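Local coordinates for protein catalase (Bacillus pumilus, PDB 4QOL) that breaks down hydrogen peroxide at a heme iron and, unusually for a catalase, admits phenolic substrates that it can probably oxidise in a peroxidase-like way, at residues A[165-168]-A[169-173]; A[204-207]-A[208-212]; A[307-310]-A[311-315]. One frame throughout, in Å; residues are numbered along the deposited sequence.

Interaction 1 of 3, residues A[165-168]-A[169-173]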
# COMPACT_ATOMS: atom_id res chain seq x y z
N TRP A 165 32.57 2.94 -11.18
CA TRP A 165 33.76 2.39 -11.82
C TRP A 165 34.32 1.14 -11.13
O TRP A 165 34.82 0.25 -11.83
CB TRP A 165 34.86 3.47 -11.98
CG TRP A 165 34.58 4.40 -13.13
CD1 TRP A 165 34.16 5.69 -13.06
CD2 TRP A 165 34.69 4.10 -14.51
NE1 TRP A 165 34.01 6.22 -14.32
CE2 TRP A 165 34.32 5.24 -15.22
CE3 TRP A 165 35.12 2.95 -15.24
CZ2 TRP A 165 34.28 5.26 -16.62
CZ3 TRP A 165 35.15 3.01 -16.61
CH2 TRP A 165 34.69 4.14 -17.30
N ASP A 166 34.17 1.03 -9.80
CA ASP A 166 34.55 -0.18 -9.09
C ASP A 166 33.78 -1.35 -9.71
O ASP A 166 34.35 -2.36 -10.13
CB ASP A 166 34.25 -0.11 -7.63
CG ASP A 166 34.76 -1.32 -6.82
OD1 ASP A 166 35.77 -1.95 -7.20
OD2 ASP A 166 34.23 -1.50 -5.69
N PHE A 167 32.48 -1.21 -9.75
CA PHE A 167 31.63 -2.27 -10.38
C PHE A 167 31.95 -2.54 -11.81
O PHE A 167 32.08 -3.70 -12.22
CB PHE A 167 30.11 -1.92 -10.25
CG PHE A 167 29.19 -2.91 -10.91
CD1 PHE A 167 28.72 -4.07 -10.22
CD2 PHE A 167 28.81 -2.70 -12.23
CE1 PHE A 167 27.92 -5.01 -10.94
CE2 PHE A 167 28.07 -3.65 -12.93
CZ PHE A 167 27.58 -4.76 -12.26
N MET A 168 31.99 -1.49 -12.63
CA MET A 168 32.19 -1.67 -14.06
C MET A 168 33.52 -2.32 -14.40
O MET A 168 33.57 -3.24 -15.26
CB MET A 168 32.03 -0.37 -14.81
CG MET A 168 30.65 0.21 -14.80
SD MET A 168 29.34 -0.75 -15.55
CE MET A 168 27.97 0.31 -14.99
N THR A 169 34.58 -1.90 -13.75
CA THR A 169 35.92 -2.49 -14.02
C THR A 169 36.02 -3.98 -13.72
O THR A 169 36.72 -4.72 -14.42
CB THR A 169 37.05 -1.73 -13.27
OG1 THR A 169 36.85 -1.73 -11.86
CG2 THR A 169 37.19 -0.33 -13.82
N LEU A 170 35.30 -4.41 -12.67
CA LEU A 170 35.17 -5.76 -12.24
C LEU A 170 34.11 -6.58 -13.03
O LEU A 170 33.96 -7.80 -12.80
CB LEU A 170 34.89 -5.83 -10.76
CG LEU A 170 36.04 -5.26 -9.87
CD1 LEU A 170 35.60 -5.19 -8.43
CD2 LEU A 170 37.27 -6.16 -10.01
N THR A 171 33.51 -5.92 -14.00
CA THR A 171 32.44 -6.44 -14.88
C THR A 171 32.85 -6.03 -16.26
O THR A 171 32.23 -5.21 -16.92
CB THR A 171 31.09 -5.84 -14.46
OG1 THR A 171 30.91 -6.08 -13.05
CG2 THR A 171 29.94 -6.40 -15.23
N PRO A 172 33.94 -6.70 -16.79
CA PRO A 172 34.56 -6.24 -18.05
C PRO A 172 33.66 -6.40 -19.29
O PRO A 172 33.90 -5.76 -20.30
CB PRO A 172 35.82 -7.12 -18.17
CG PRO A 172 35.48 -8.34 -17.33
CD PRO A 172 34.70 -7.77 -16.16
N GLU A 173 32.57 -7.17 -19.20
CA GLU A 173 31.60 -7.12 -20.28
C GLU A 173 30.96 -5.72 -20.52
O GLU A 173 30.31 -5.51 -21.57
CB GLU A 173 30.52 -8.19 -20.06
CG GLU A 173 29.65 -8.00 -18.82
CD GLU A 173 30.14 -8.85 -17.68
OE1 GLU A 173 31.39 -8.83 -17.38
OE2 GLU A 173 29.31 -9.50 -17.03
O HOH W 1 37.64 -1.95 -9.07
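Thr-171 folds back on Phe-167 where helix 161-169 runs out, a worked example of a hydroxyl dealing with a carbonyl at a helix end. At the root of its side chain, CB lies 3.3 Å from Phe-167 O. One bond further on, OG1 donates its proton to that same Phe-167 O (2.8 Å), with the donor tilted 30° from the carbonyl plane. Since the hydrogen is spent there, it is the oxygen itself that rests over the centre of the Phe-167 ring, 3.6 Å above its plane. The other branch, CG2, reaches the rim of the same ring, 4.0 Å from CE2. A chi1 of -54° sets OG1 beside the backbone N, within reach of both the carbonyl and the ring, and CG2 anti to the backbone N, at the CE2 and CZ side of the ring.

The backbone tightens here as well: Thr-171 N bonds to Met-168 O, three residues back. In the catalase fold this helix end is packed on helices of the same chain and on a second subunit. Phe-167 packs on helix 143-150, Thr-169 on helix 453-466 of the C-terminal helical region, and Asp-166 OD2 bonds to Tyr-384 OH of the second subunit.

Two residues earlier, Thr-169 OG1 is directed back along the helix, with one proton and two carbonyls in range: Trp-165 O at 2.8 Å and Asp-166 O at 3.1 Å. A water donates to this hydroxyl and to Asp-166 OD1 (2.6 Å), bridging the two side chains, while Leu-170 CD1 lies against the same carboxylate oxygen.

Interaction 2 of 3, residues A[204-207]-A[208-212]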
# COMPACT_ATOMS: atom_id res chain seq x y z
N TRP A 204 11.44 -13.69 -34.17
CA TRP A 204 10.29 -13.47 -35.01
C TRP A 204 9.87 -14.81 -35.55
O TRP A 204 10.71 -15.57 -36.01
CB TRP A 204 10.63 -12.50 -36.12
CG TRP A 204 10.35 -11.10 -35.83
CD1 TRP A 204 10.03 -10.50 -34.58
CD2 TRP A 204 10.36 -10.04 -36.77
NE1 TRP A 204 9.84 -9.15 -34.75
CE2 TRP A 204 10.06 -8.83 -36.06
CE3 TRP A 204 10.58 -9.96 -38.11
CZ2 TRP A 204 9.91 -7.63 -36.70
CZ3 TRP A 204 10.55 -8.71 -38.73
CH2 TRP A 204 10.20 -7.58 -38.01
N VAL A 205 8.59 -15.13 -35.43
CA VAL A 205 8.07 -16.40 -35.83
C VAL A 205 6.97 -16.11 -36.84
O VAL A 205 6.02 -15.42 -36.53
CB VAL A 205 7.49 -17.23 -34.65
CG1 VAL A 205 7.12 -18.63 -35.15
CG2 VAL A 205 8.51 -17.30 -33.51
N ASN A 206 7.07 -16.73 -38.02
CA ASN A 206 6.04 -16.55 -39.08
C ASN A 206 4.88 -17.60 -39.06
O ASN A 206 4.82 -18.47 -38.20
CB ASN A 206 6.70 -16.45 -40.45
CG ASN A 206 7.22 -17.80 -41.00
OD1 ASN A 206 6.98 -18.87 -40.46
ND2 ASN A 206 8.00 -17.71 -42.05
N LYS A 207 3.94 -17.47 -39.98
CA LYS A 207 2.76 -18.34 -39.95
C LYS A 207 3.11 -19.83 -40.20
O LYS A 207 2.29 -20.68 -39.94
CB LYS A 207 1.72 -17.90 -41.01
CG LYS A 207 2.12 -18.15 -42.46
CD LYS A 207 1.17 -17.44 -43.42
CE LYS A 207 1.48 -17.63 -44.87
NZ LYS A 207 0.42 -17.20 -45.87
N TYR A 208 4.28 -20.10 -40.74
CA TYR A 208 4.71 -21.50 -40.96
C TYR A 208 5.48 -22.03 -39.75
O TYR A 208 5.93 -23.17 -39.75
CB TYR A 208 5.60 -21.57 -42.18
CG TYR A 208 4.91 -21.12 -43.44
CD1 TYR A 208 3.85 -21.85 -43.95
CD2 TYR A 208 5.29 -19.96 -44.10
CE1 TYR A 208 3.22 -21.44 -45.12
CE2 TYR A 208 4.64 -19.53 -45.26
CZ TYR A 208 3.61 -20.28 -45.77
OH TYR A 208 2.95 -19.89 -46.92
N GLY A 209 5.69 -21.19 -38.74
CA GLY A 209 6.44 -21.63 -37.53
C GLY A 209 7.94 -21.46 -37.67
O GLY A 209 8.65 -21.93 -36.80
N GLU A 210 8.40 -20.78 -38.70
CA GLU A 210 9.81 -20.54 -38.94
C GLU A 210 10.26 -19.35 -38.13
O GLU A 210 9.54 -18.34 -38.09
CB GLU A 210 10.12 -20.31 -40.43
CG GLU A 210 9.75 -21.51 -41.29
CD GLU A 210 9.49 -21.21 -42.77
OE1 GLU A 210 9.36 -20.04 -43.24
OE2 GLU A 210 9.43 -22.25 -43.50
N THR A 211 11.41 -19.48 -37.50
CA THR A 211 11.96 -18.46 -36.57
C THR A 211 13.23 -17.80 -37.12
O THR A 211 14.10 -18.49 -37.68
CB THR A 211 12.30 -19.08 -35.21
OG1 THR A 211 11.14 -19.68 -34.64
CG2 THR A 211 12.85 -17.98 -34.22
N LYS A 212 13.31 -16.47 -36.97
CA LYS A 212 14.54 -15.72 -37.22
C LYS A 212 14.81 -14.89 -35.97
O LYS A 212 13.88 -14.51 -35.25
CB LYS A 212 14.41 -14.73 -38.37
CG LYS A 212 13.97 -15.33 -39.68
CD LYS A 212 15.11 -15.37 -40.63
CE LYS A 212 14.63 -15.94 -41.95
NZ LYS A 212 15.74 -16.72 -42.53
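This is a tight beta hairpin, of the type I turn plus G1 bulge class, joining strands 202-205 and 211-220 within the antiparallel sheet of the catalase fold, where strand 202-205 also pairs with 325-327. Trp-204 and Lys-212 form the hydrogen-bonded pair and Val-205 and Thr-211 the non-hydrogen-bonded pair below the turn, which runs from Asn-206 to Gly-209. Gly-209 N bonds to Asn-206 O, and Asn-206 N to Glu-210 O (2.9 Å). At the bulge, Gly-209 has a positive phi of 87°, where a CB would jam against the preceding carbonyl.

Asn-206 fills the turn with its side chain. With CG held between its backbone N and carbonyl carbon (chi1 75°), OD1 swings over the loop and accepts from Tyr-208 N, making an Asx turn, and from Glu-210 N, each at 3.0 Å and from opposite faces of the amide. ND2 donates almost straight to Glu-210 OE1 (2.9 Å, 175°) and also to Lys-75 O. Outside the loop, Lys-207 CG sits over the face of the Tyr-208 ring in a CH-pi contact, 4.0 Å from its centroid. With two donors on OD1 and two acceptors at ND2, the amide is fixed against flipping, and the carboxylate of Glu-210 is tied to the turn.

Interaction 3 of 3, residues A[307-310]-A[311-315]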
# COMPACT_ATOMS: atom_id res chain seq x y z
N PHE A 307 -0.27 14.65 -17.11
CA PHE A 307 1.04 14.01 -17.05
C PHE A 307 1.02 12.84 -16.07
O PHE A 307 1.55 11.74 -16.34
CB PHE A 307 2.11 15.04 -16.66
CG PHE A 307 3.52 14.50 -16.64
CD1 PHE A 307 4.02 13.90 -15.53
CD2 PHE A 307 4.29 14.58 -17.77
CE1 PHE A 307 5.29 13.37 -15.54
CE2 PHE A 307 5.60 14.17 -17.76
CZ PHE A 307 6.10 13.54 -16.66
N PHE A 308 0.49 13.06 -14.87
CA PHE A 308 0.47 11.96 -13.88
C PHE A 308 -0.29 10.73 -14.43
O PHE A 308 0.18 9.59 -14.32
CB PHE A 308 -0.12 12.44 -12.57
CG PHE A 308 -0.25 11.38 -11.53
CD1 PHE A 308 0.78 11.10 -10.66
CD2 PHE A 308 -1.38 10.57 -11.47
CE1 PHE A 308 0.66 10.06 -9.73
CE2 PHE A 308 -1.52 9.56 -10.50
CZ PHE A 308 -0.52 9.29 -9.66
N ALA A 309 -1.51 10.96 -14.87
CA ALA A 309 -2.41 9.90 -15.13
C ALA A 309 -1.91 9.04 -16.29
O ALA A 309 -2.19 7.84 -16.35
CB ALA A 309 -3.85 10.40 -15.40
N GLU A 310 -1.24 9.68 -17.25
CA GLU A 310 -0.82 9.04 -18.51
C GLU A 310 0.66 8.77 -18.54
O GLU A 310 1.05 7.63 -18.70
CB GLU A 310 -1.25 9.92 -19.69
CG GLU A 310 -2.78 10.02 -19.79
CD GLU A 310 -3.23 11.07 -20.75
OE1 GLU A 310 -2.98 10.86 -21.94
OE2 GLU A 310 -3.79 12.12 -20.30
N THR A 311 1.50 9.75 -18.30
CA THR A 311 2.95 9.51 -18.37
C THR A 311 3.49 8.85 -17.08
O THR A 311 4.18 7.82 -17.16
CB THR A 311 3.72 10.78 -18.73
OG1 THR A 311 3.21 11.30 -19.97
CG2 THR A 311 5.18 10.55 -18.84
N GLU A 312 3.13 9.40 -15.93
CA GLU A 312 3.68 8.86 -14.69
C GLU A 312 3.16 7.44 -14.47
O GLU A 312 3.93 6.58 -14.06
CB GLU A 312 3.44 9.78 -13.52
CG GLU A 312 4.13 9.27 -12.27
CD GLU A 312 5.66 9.35 -12.33
OE1 GLU A 312 6.30 8.60 -11.58
OE2 GLU A 312 6.20 10.17 -13.11
N GLN A 313 1.90 7.18 -14.80
CA GLN A 313 1.31 5.86 -14.52
C GLN A 313 1.49 4.83 -15.71
O GLN A 313 1.06 3.74 -15.56
CB GLN A 313 -0.20 5.97 -14.27
CG GLN A 313 -0.57 6.52 -12.90
CD GLN A 313 -2.03 6.40 -12.58
OE1 GLN A 313 -2.40 5.95 -11.47
NE2 GLN A 313 -2.86 6.80 -13.50
N ALA A 314 2.10 5.23 -16.83
CA ALA A 314 2.42 4.32 -17.88
C ALA A 314 3.28 3.19 -17.44
O ALA A 314 4.31 3.35 -16.75
CB ALA A 314 3.00 5.04 -19.07
N ALA A 315 2.93 2.00 -17.87
CA ALA A 315 3.59 0.78 -17.53
C ALA A 315 3.92 0.06 -18.86
O ALA A 315 3.02 -0.35 -19.58
CB ALA A 315 2.66 -0.13 -16.68
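The helix 307-312 winds wider than an alpha helix: Phe-307 O takes Glu-312 N, five residues on, at 2.9 Å and 163°, and only weakly Thr-311 N, while Gln-313 N makes a second five-residue bond, this one weak, to Phe-308 O. On one side of this pi-type turn Thr-311 lies against Phe-307. Its CB stands over the ring centre in a CH-pi contact, 4.0 Å from the centroid, and its methyl CG2 comes within 3.8 Å of Phe-307 CE2.

In the catalase fold this short helix follows barrel strand 293-302 and leans on strand 88-96, where Thr-311 packs on Phe-92 and Arg-94. Glu-312 sends OE2 past the Phe-307 ring, 4.1 Å from CE1, into a salt bridge with Lys-102.

Gln-313 works on another side. Its extended chain passes Phe-308, with CD 3.8 Å from CE2, the amide and ring planes turned 33° apart. At the tip NE2 donates to Ala-309 O (3.1 Å, 168°), which lies in the amide plane, and also to Thr-374 O of the third subunit, gripping a carbonyl of its own helix and one across the interface. A leucine in its place would probably leave both carbonyls without this donor and remove one polar tie between the two subunits. Phe-307 meanwhile packs on Asn-157 of the fourth subunit.

How the interactions relate
The three contacts are separate local motifs, a helix end, a hairpin turn and a pi-type helical turn, placed in series along one catalase chain. Their centres lie 34 to 38 Å apart, and even interactions 2 and 3, the closest pair by this measure, have nearest atoms about 19 Å apart. Interactions 1 and 3 fall on opposite sides of the chain's centre. The Ala-314 side chain is about 6 Å from a bound heme and that of Phe-167 about 11 Å, so the first is near the pocket and the second is not in contact with it. Interaction 1 also meets one neighbouring subunit and interaction 3 two. Interaction 2 touches no other chain of the assembly; the Lys-207 side chain is about 11 Å from a bound sodium ion.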